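Local coordinates for protein putative beta-glucosidase (PDB 5WAB) that acts as a family 3 beta-glucosidase, hydrolysing beta-glucosidic linkages, and may also release a terminal arabinopyranose from a ginsenoside, at residues Phe155-Gln160 and Ala169-Arg174; Ser361-Leu366 and Val371-Ala376; Phe551-Val556 and Glu582-Tyr587. All coordinates share one frame; numbering follows the deposited sequence.

How the contacts relate
The three contacts follow one another along the chain and fall in its three characteristic parts. Contact 1 belongs to the TIM-barrel-like N-terminal domain, where a loop leaving strand 149-155 meets the region around strand 168-170. Contact 2 lies at the surface, in the alpha/beta C-terminal domain, on the opposite side of the chain's centre from contact 1; their centres are 45 Å apart. Contact 3 joins the two sheets of the fibronectin type III-like part, its nearest atoms about 15 Å from contact 1 and about 22 Å from contact 2. None touches another. Contact 1, just past a barrel strand's C-terminal end, is on the side where family 3 active sites lie.

Contact 1 of 3, residues Phe155-Gln160 and Ala169-Arg174; sequences FAANNQ and ANISQR
The backbone N of Ile171 donates a hydrogen bond to Asn204 OD1, fixing the main chain at the residue whose side chain makes the closest approach to Ala157. From there Ile171 reaches over with its longer branch: CG1 stands beside the backbone N (chi1 -47°) and chi2 is extended, which carries CD1 to the methyl of Ala157, 3.6 Å from its CB. A second and looser approach brings Ala169 CB to 4.2 Å from Ala157 O, a methyl resting near a carbonyl oxygen. Ala157 is thus met from two alternate residues of 169-174, by its methyl and by its carbonyl. Its backbone has positive phi and psi, a left-handed conformation, one residue after the non-prolyl cis peptide that joins Phe155 to Ala156, consistent with a change of course as the chain leaves barrel strand 149-155. Nearby, Asn159 uses both ends of its amide, with OD1 bonded to Tyr520 OH and ND2 to Ile112 O. Ile171 also packs on Leu176 and Tyr180 of helix 173-180, whose N-cap is Ser172. All three touching residues are buried, and no hydrogen bond crosses between the two segments; the direct contact is therefore methyl packing, while polar bonds to surrounding residues supply the directional hold on either segment.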
loop_
_atom_site.group_PDB
_atom_site.type_symbol
_atom_site.label_atom_id
_atom_site.label_comp_id
_atom_site.label_asym_id
_atom_site.label_seq_id
_atom_site.Cartn_x
_atom_site.Cartn_y
_atom_site.Cartn_z
ATOM N N PHE A 155 12.803 2.727 1.051
ATOM C CA PHE A 155 13.443 1.818 0.111
ATOM C C PHE A 155 14.727 1.295 0.760
ATOM O O PHE A 155 15.680 2.054 0.952
ATOM C CB PHE A 155 13.714 2.572 -1.191
ATOM C CG PHE A 155 14.316 1.745 -2.289
ATOM C CD1 PHE A 155 13.593 0.728 -2.891
ATOM C CD2 PHE A 155 15.579 2.044 -2.774
ATOM C CE1 PHE A 155 14.142 -0.014 -3.919
ATOM C CE2 PHE A 155 16.131 1.310 -3.808
ATOM C CZ PHE A 155 15.414 0.283 -4.382
ATOM N N ALA A 156 14.750 0.013 1.127
ATOM C CA ALA A 156 13.624 -0.905 0.969
ATOM C C ALA A 156 13.531 -1.869 2.148
ATOM O O ALA A 156 14.364 -1.836 3.065
ATOM C CB ALA A 156 13.751 -1.690 -0.332
ATOM N N ALA A 157 12.499 -2.719 2.107
ATOM C CA ALA A 157 12.319 -3.824 3.054
ATOM C C ALA A 157 12.185 -3.322 4.490
ATOM O O ALA A 157 12.825 -3.831 5.414
ATOM C CB ALA A 157 13.458 -4.838 2.928
ATOM N N ASN A 158 11.330 -2.311 4.670
ATOM C CA ASN A 158 11.003 -1.770 5.988
ATOM C C ASN A 158 9.619 -2.299 6.365
ATOM O O ASN A 158 8.602 -1.623 6.221
ATOM C CB ASN A 158 11.039 -0.241 5.966
ATOM C CG ASN A 158 10.844 0.378 7.345
ATOM O OD1 ASN A 158 10.770 -0.324 8.355
ATOM N ND2 ASN A 158 10.689 1.693 7.379
ATOM N N ASN A 159 9.593 -3.525 6.885
ATOM C CA ASN A 159 8.357 -4.280 7.071
ATOM C C ASN A 159 7.976 -4.465 8.537
ATOM O O ASN A 159 7.041 -5.217 8.833
ATOM C CB ASN A 159 8.481 -5.637 6.381
ATOM C CG ASN A 159 9.117 -5.529 5.006
ATOM O OD1 ASN A 159 10.267 -5.930 4.804
ATOM N ND2 ASN A 159 8.366 -4.987 4.048
ATOM N N GLN A 160 8.693 -3.827 9.463
ATOM C CA GLN A 160 8.369 -3.907 10.880
ATOM C C GLN A 160 8.891 -2.664 11.585
ATOM O O GLN A 160 9.806 -1.992 11.105
ATOM C CB GLN A 160 8.943 -5.173 11.518
ATOM C CG GLN A 160 10.436 -5.158 11.689
ATOM C CD GLN A 160 10.949 -6.505 12.106
ATOM O OE1 GLN A 160 10.534 -7.524 11.562
ATOM N NE2 GLN A 160 11.842 -6.530 13.089
ATOM N N ALA A 169 17.384 -6.761 8.016
ATOM C CA ALA A 169 16.499 -7.678 7.315
ATOM C C ALA A 169 17.378 -8.526 6.410
ATOM O O ALA A 169 17.923 -8.027 5.422
ATOM C CB ALA A 169 15.436 -6.921 6.525
ATOM N N ASN A 170 17.540 -9.798 6.767
ATOM C CA ASN A 170 18.356 -10.736 6.006
ATOM C C ASN A 170 17.449 -11.467 5.024
ATOM O O ASN A 170 16.639 -12.316 5.418
ATOM C CB ASN A 170 19.086 -11.697 6.942
ATOM C CG ASN A 170 20.060 -10.982 7.861
ATOM O OD1 ASN A 170 20.625 -9.952 7.492
ATOM N ND2 ASN A 170 20.258 -11.516 9.063
ATOM N N ILE A 171 17.589 -11.133 3.746
ATOM C CA ILE A 171 16.645 -11.514 2.705
ATOM C C ILE A 171 17.413 -12.122 1.544
ATOM O O ILE A 171 18.485 -11.628 1.175
ATOM C CB ILE A 171 15.841 -10.289 2.219
ATOM C CG1 ILE A 171 15.317 -9.481 3.406
ATOM C CG2 ILE A 171 14.701 -10.721 1.301
ATOM C CD1 ILE A 171 14.621 -8.211 3.001
ATOM N N SER A 172 16.874 -13.194 0.972
ATOM C CA SER A 172 17.470 -13.757 -0.231
ATOM C C SER A 172 17.248 -12.821 -1.417
ATOM O O SER A 172 16.354 -11.969 -1.414
ATOM C CB SER A 172 16.878 -15.124 -0.550
ATOM O OG SER A 172 15.563 -14.973 -1.040
ATOM N N GLN A 173 18.067 -13.008 -2.455
ATOM C CA GLN A 173 17.949 -12.176 -3.648
ATOM C C GLN A 173 16.606 -12.368 -4.342
ATOM O O GLN A 173 15.965 -11.385 -4.733
ATOM C CB GLN A 173 19.105 -12.458 -4.603
ATOM C CG GLN A 173 20.405 -11.860 -4.099
ATOM C CD GLN A 173 20.280 -10.366 -3.853
ATOM O OE1 GLN A 173 20.467 -9.892 -2.732
ATOM N NE2 GLN A 173 19.975 -9.613 -4.908
ATOM N N ARG A 174 16.151 -13.617 -4.485
ATOM C CA ARG A 174 14.839 -13.858 -5.086
ATOM C C ARG A 174 13.745 -13.096 -4.354
ATOM O O ARG A 174 12.903 -12.443 -4.981
ATOM C CB ARG A 174 14.514 -15.352 -5.096
ATOM C CG ARG A 174 15.003 -16.094 -6.313
ATOM C CD ARG A 174 14.291 -17.431 -6.447
ATOM N NE ARG A 174 12.869 -17.300 -6.766
ATOM C CZ ARG A 174 11.965 -18.258 -6.558
ATOM N NH1 ARG A 174 12.332 -19.415 -6.025
ATOM N NH2 ARG A 174 10.691 -18.062 -6.874
#

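Contact 2 of 3, residues Ser361-Leu366 and Val371-Ala376; sequences SFLDTL and VDVAFA
Leu363 and Phe375 meet because their first torsions send them toward one another: Leu363 CG lies anti to its carbonyl carbon (chi1 -76°), while Phe375 CG extends anti to the backbone N at 172°. The leucine then sets one methyl, CD1, squarely over the ring, 3.4 Å from the centroid of Phe375 and 9° off the ring normal. This is a CH-pi contact over the middle of one face. The second methyl, CD2, lies on the same side of the ring plane but displaced past the CG-CD1 edge, 3.8 Å from Phe375 CD1, and the two side chains cross at about a right angle. One helical turn on, Leu366 faces the other end of the strand segment. Its CD1 comes within 3.6 Å of Val373 CG1, again crossing nearly perpendicularly, and its CB lies 3.9 Å from Val371 CB. Here the backbones also approach, with a weak and strongly bent bond from Val371 N to Leu366 O (3.0 Å). At the start of the helix, Ser361 is the N-cap: its OG accepts from Asp364 N in an almost straight bond. Its carbonyl oxygen is held twice, by Thr365 N and Thr365 OG1, which arrive from opposite faces of the carbonyl plane. Helix segment 362-366 and strand 373-376 run nearly antiparallel; helix 362-368 and this strand form the second half of a beta-alpha-beta crossover that starts at the adjoining parallel strand 334-337. Strand 373-376 is an outermost strand of the mixed sheet; Leu363, Val373 and Phe375 all touch Val336 of strand 334-337, Phe362 packs on helix 476-484, and helix 388-399 receives Ala374 and Ala376.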
loop_
_atom_site.group_PDB
_atom_site.type_symbol
_atom_site.label_atom_id
_atom_site.label_comp_id
_atom_site.label_asym_id
_atom_site.label_seq_id
_atom_site.Cartn_x
_atom_site.Cartn_y
_atom_site.Cartn_z
ATOM N N SER A 361 -18.944 12.765 11.939
ATOM C CA SER A 361 -19.025 11.382 12.371
ATOM C C SER A 361 -20.232 10.690 11.744
ATOM O O SER A 361 -21.079 11.308 11.093
ATOM C CB SER A 361 -19.105 11.310 13.893
ATOM O OG SER A 361 -20.337 11.837 14.354
ATOM N N PHE A 362 -20.308 9.379 11.963
ATOM C CA PHE A 362 -21.438 8.616 11.448
ATOM C C PHE A 362 -22.732 9.045 12.123
ATOM O O PHE A 362 -23.780 9.132 11.470
ATOM C CB PHE A 362 -21.193 7.119 11.642
ATOM C CG PHE A 362 -22.240 6.246 11.011
ATOM C CD1 PHE A 362 -22.291 6.090 9.634
ATOM C CD2 PHE A 362 -23.174 5.583 11.794
ATOM C CE1 PHE A 362 -23.249 5.287 9.047
ATOM C CE2 PHE A 362 -24.140 4.776 11.211
ATOM C CZ PHE A 362 -24.176 4.629 9.835
ATOM N N LEU A 363 -22.672 9.337 13.427
ATOM C CA LEU A 363 -23.856 9.794 14.148
ATOM C C LEU A 363 -24.352 11.130 13.608
ATOM O O LEU A 363 -25.537 11.282 13.284
ATOM C CB LEU A 363 -23.553 9.900 15.644
ATOM C CG LEU A 363 -23.499 8.596 16.445
ATOM C CD1 LEU A 363 -23.350 8.904 17.924
ATOM C CD2 LEU A 363 -24.734 7.740 16.191
ATOM N N ASP A 364 -23.460 12.118 13.517
ATOM C CA ASP A 364 -23.855 13.408 12.967
ATOM C C ASP A 364 -24.289 13.291 11.513
ATOM O O ASP A 364 -25.085 14.110 11.039
ATOM C CB ASP A 364 -22.717 14.415 13.112
ATOM C CG ASP A 364 -22.443 14.772 14.554
ATOM O OD1 ASP A 364 -23.339 14.557 15.395
ATOM O OD2 ASP A 364 -21.335 15.268 14.849
ATOM N N THR A 365 -23.798 12.281 10.791
ATOM C CA THR A 365 -24.237 12.103 9.411
ATOM C C THR A 365 -25.685 11.636 9.367
ATOM O O THR A 365 -26.500 12.178 8.613
ATOM C CB THR A 365 -23.329 11.113 8.676
ATOM O OG1 THR A 365 -21.990 11.623 8.629
ATOM C CG2 THR A 365 -23.818 10.904 7.253
ATOM N N LEU A 366 -26.032 10.648 10.191
ATOM C CA LEU A 366 -27.419 10.196 10.236
ATOM C C LEU A 366 -28.335 11.290 10.764
ATOM O O LEU A 366 -29.466 11.443 10.287
ATOM C CB LEU A 366 -27.541 8.935 11.085
ATOM C CG LEU A 366 -26.823 7.706 10.528
ATOM C CD1 LEU A 366 -27.265 6.466 11.279
ATOM C CD2 LEU A 366 -27.054 7.559 9.030
ATOM N N VAL A 371 -32.199 10.639 9.509
ATOM C CA VAL A 371 -32.265 9.261 9.984
ATOM C C VAL A 371 -32.273 9.283 11.508
ATOM O O VAL A 371 -31.278 9.647 12.140
ATOM C CB VAL A 371 -31.097 8.427 9.444
ATOM C CG1 VAL A 371 -31.152 7.011 9.996
ATOM C CG2 VAL A 371 -31.120 8.418 7.923
ATOM N N ASP A 372 -33.397 8.893 12.104
ATOM C CA ASP A 372 -33.521 8.866 13.552
ATOM C C ASP A 372 -33.059 7.509 14.071
ATOM O O ASP A 372 -33.522 6.462 13.603
ATOM C CB ASP A 372 -34.965 9.145 13.978
ATOM N N VAL A 373 -32.125 7.534 15.020
ATOM C CA VAL A 373 -31.523 6.332 15.575
ATOM C C VAL A 373 -31.497 6.462 17.091
ATOM O O VAL A 373 -31.749 7.529 17.653
ATOM C CB VAL A 373 -30.096 6.084 15.033
ATOM C CG1 VAL A 373 -30.058 6.218 13.521
ATOM C CG2 VAL A 373 -29.100 7.040 15.676
ATOM N N ALA A 374 -31.200 5.347 17.750
ATOM C CA ALA A 374 -30.914 5.317 19.177
ATOM C C ALA A 374 -29.453 4.931 19.343
ATOM O O ALA A 374 -29.022 3.883 18.847
ATOM C CB ALA A 374 -31.825 4.330 19.908
ATOM N N PHE A 375 -28.690 5.775 20.028
ATOM C CA PHE A 375 -27.263 5.560 20.197
ATOM C C PHE A 375 -26.943 5.119 21.615
ATOM O O PHE A 375 -27.530 5.616 22.580
ATOM C CB PHE A 375 -26.474 6.823 19.858
ATOM C CG PHE A 375 -25.013 6.728 20.185
ATOM C CD1 PHE A 375 -24.179 5.896 19.459
ATOM C CD2 PHE A 375 -24.468 7.505 21.193
ATOM C CE1 PHE A 375 -22.831 5.816 19.752
ATOM C CE2 PHE A 375 -23.122 7.438 21.486
ATOM C CZ PHE A 375 -22.302 6.590 20.767
ATOM N N ALA A 376 -26.010 4.177 21.728
ATOM C CA ALA A 376 -25.472 3.757 22.999
ATOM C C ALA A 376 -23.981 3.537 22.782
ATOM O O ALA A 376 -23.594 2.814 21.845
ATOM C CB ALA A 376 -26.140 2.485 23.525
#

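Contact 3 of 3, residues Phe551-Val556 and Glu582-Tyr587; sequences FAIDGV and ETVQVY
The Phe551 ring carries Glu582 CB on one face, 3.6 Å from the centroid and 8° off the normal, so the first methylene of the glutamate sits over the middle of the aromatic system in a CH-pi contact. The carboxylate lies farther along, near the root of the same ring: Glu582 OE1 is 3.4 Å from Phe551 CD1, and the carboxylate plane stands 69° from that of the ring. The two side chains run alongside each other head to tail. A bend in the glutamate makes this possible, since CG is anti to the backbone N but chi2 turns to 64°, folding the acid back alongside the phenylalanine. That fold also brings OE2 to the backbone N of the following residue, Thr583, from which its anti lone pair accepts a hydrogen bond at 2.9 Å. Lys493 NZ forms a salt bridge to the same oxygen, which would probably favour the charged form of the acid. Two residues along each strand, the ends of Ile553 and Val584 meet, CD1 of the isoleucine 4.2 Å from CG2 of the valine, a lighter apolar touch. Farther along 582-587, Tyr587 OH donates to Gln585 OE1 (2.7 Å), with the hydroxyl almost in line with the C=O bond, and the tyrosine ring stacks with His600. No hydrogen bond joins the two segments, which belong to different sheets of the fibronectin type III-like beta sandwich. Strand 551-560 pairs with 566-574 in one sheet, strand 580-590 lies between 601-610 and 642-648 in the other, and Val584 continues the apolar interface through Val572 of strand 566-574 and Val648 of strand 642-648.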
loop_
_atom_site.group_PDB
_atom_site.type_symbol
_atom_site.label_atom_id
_atom_site.label_comp_id
_atom_site.label_asym_id
_atom_site.label_seq_id
_atom_site.Cartn_x
_atom_site.Cartn_y
_atom_site.Cartn_z
ATOM N N PHE A 551 -22.450 -10.547 -10.446
ATOM C CA PHE A 551 -21.707 -10.447 -11.693
ATOM C C PHE A 551 -21.395 -11.840 -12.223
ATOM O O PHE A 551 -21.318 -12.811 -11.466
ATOM C CB PHE A 551 -20.412 -9.630 -11.505
ATOM C CG PHE A 551 -20.656 -8.216 -11.054
ATOM C CD1 PHE A 551 -20.806 -7.921 -9.705
ATOM C CD2 PHE A 551 -20.762 -7.186 -11.974
ATOM C CE1 PHE A 551 -21.046 -6.627 -9.283
ATOM C CE2 PHE A 551 -21.001 -5.885 -11.557
ATOM C CZ PHE A 551 -21.144 -5.606 -10.209
ATOM N N ALA A 552 -21.214 -11.921 -13.537
ATOM C CA ALA A 552 -20.872 -13.162 -14.213
ATOM C C ALA A 552 -19.774 -12.881 -15.224
ATOM O O ALA A 552 -19.793 -11.845 -15.897
ATOM C CB ALA A 552 -22.088 -13.780 -14.913
ATOM N N ILE A 553 -18.821 -13.802 -15.326
ATOM C CA ILE A 553 -17.699 -13.686 -16.248
ATOM C C ILE A 553 -17.795 -14.802 -17.279
ATOM O O ILE A 553 -17.909 -15.980 -16.920
ATOM C CB ILE A 553 -16.351 -13.734 -15.506
ATOM C CG1 ILE A 553 -16.224 -12.529 -14.578
ATOM C CG2 ILE A 553 -15.196 -13.767 -16.487
ATOM C CD1 ILE A 553 -14.978 -12.548 -13.744
ATOM N N ASP A 554 -17.758 -14.430 -18.555
ATOM C CA ASP A 554 -17.720 -15.408 -19.631
ATOM C C ASP A 554 -16.913 -14.821 -20.780
ATOM O O ASP A 554 -16.350 -13.729 -20.670
ATOM C CB ASP A 554 -19.137 -15.808 -20.063
ATOM C CG ASP A 554 -19.996 -14.614 -20.454
ATOM O OD1 ASP A 554 -19.476 -13.476 -20.490
ATOM O OD2 ASP A 554 -21.200 -14.823 -20.738
ATOM N N GLY A 555 -16.874 -15.543 -21.895
ATOM C CA GLY A 555 -16.104 -15.081 -23.034
ATOM C C GLY A 555 -14.627 -14.933 -22.751
ATOM O O GLY A 555 -13.958 -14.118 -23.394
ATOM N N VAL A 556 -14.100 -15.698 -21.796
ATOM C CA VAL A 556 -12.691 -15.593 -21.440
ATOM C C VAL A 556 -11.862 -16.258 -22.528
ATOM O O VAL A 556 -12.079 -17.427 -22.871
ATOM C CB VAL A 556 -12.418 -16.224 -20.068
ATOM C CG1 VAL A 556 -10.934 -16.179 -19.755
ATOM C CG2 VAL A 556 -13.208 -15.506 -18.991
ATOM N N GLU A 582 -17.287 -4.133 -10.169
ATOM C CA GLU A 582 -16.640 -5.423 -9.979
ATOM C C GLU A 582 -15.179 -5.307 -10.380
ATOM O O GLU A 582 -14.846 -4.621 -11.349
ATOM C CB GLU A 582 -17.336 -6.513 -10.812
ATOM C CG GLU A 582 -16.701 -7.897 -10.751
ATOM C CD GLU A 582 -16.756 -8.515 -9.369
ATOM O OE1 GLU A 582 -17.718 -9.264 -9.089
ATOM O OE2 GLU A 582 -15.843 -8.243 -8.561
ATOM N N THR A 583 -14.306 -5.972 -9.633
ATOM C CA THR A 583 -12.875 -5.938 -9.904
ATOM C C THR A 583 -12.434 -7.319 -10.372
ATOM O O THR A 583 -12.293 -8.240 -9.561
ATOM C CB THR A 583 -12.094 -5.497 -8.671
ATOM O OG1 THR A 583 -12.491 -4.168 -8.316
ATOM C CG2 THR A 583 -10.596 -5.514 -8.958
ATOM N N VAL A 584 -12.197 -7.449 -11.675
ATOM C CA VAL A 584 -11.736 -8.703 -12.257
ATOM C C VAL A 584 -10.237 -8.826 -12.031
ATOM O O VAL A 584 -9.487 -7.856 -12.193
ATOM C CB VAL A 584 -12.083 -8.765 -13.754
ATOM C CG1 VAL A 584 -11.569 -10.058 -14.375
ATOM C CG2 VAL A 584 -13.586 -8.629 -13.956
ATOM N N GLN A 585 -9.794 -10.024 -11.657
ATOM C CA GLN A 585 -8.412 -10.268 -11.277
ATOM C C GLN A 585 -7.841 -11.393 -12.127
ATOM O O GLN A 585 -8.525 -12.381 -12.407
ATOM C CB GLN A 585 -8.308 -10.614 -9.777
ATOM C CG GLN A 585 -9.061 -9.625 -8.886
ATOM C CD GLN A 585 -9.200 -10.076 -7.444
ATOM O OE1 GLN A 585 -8.402 -10.868 -6.943
ATOM N NE2 GLN A 585 -10.220 -9.561 -6.765
ATOM N N VAL A 586 -6.585 -11.236 -12.536
ATOM C CA VAL A 586 -5.888 -12.218 -13.358
ATOM C C VAL A 586 -4.691 -12.727 -12.571
ATOM O O VAL A 586 -3.879 -11.933 -12.083
ATOM C CB VAL A 586 -5.441 -11.628 -14.709
ATOM C CG1 VAL A 586 -4.593 -12.639 -15.476
ATOM C CG2 VAL A 586 -6.648 -11.205 -15.530
ATOM N N TYR A 587 -4.601 -14.048 -12.428
ATOM C CA TYR A 587 -3.480 -14.711 -11.782
ATOM C C TYR A 587 -2.763 -15.601 -12.786
ATOM O O TYR A 587 -3.367 -16.094 -13.741
ATOM C CB TYR A 587 -3.953 -15.546 -10.580
ATOM C CG TYR A 587 -4.578 -14.726 -9.473
ATOM C CD1 TYR A 587 -5.896 -14.305 -9.551
ATOM C CD2 TYR A 587 -3.850 -14.389 -8.342
ATOM C CE1 TYR A 587 -6.465 -13.556 -8.546
ATOM C CE2 TYR A 587 -4.411 -13.641 -7.334
ATOM C CZ TYR A 587 -5.718 -13.227 -7.441
ATOM O OH TYR A 587 -6.275 -12.480 -6.431
#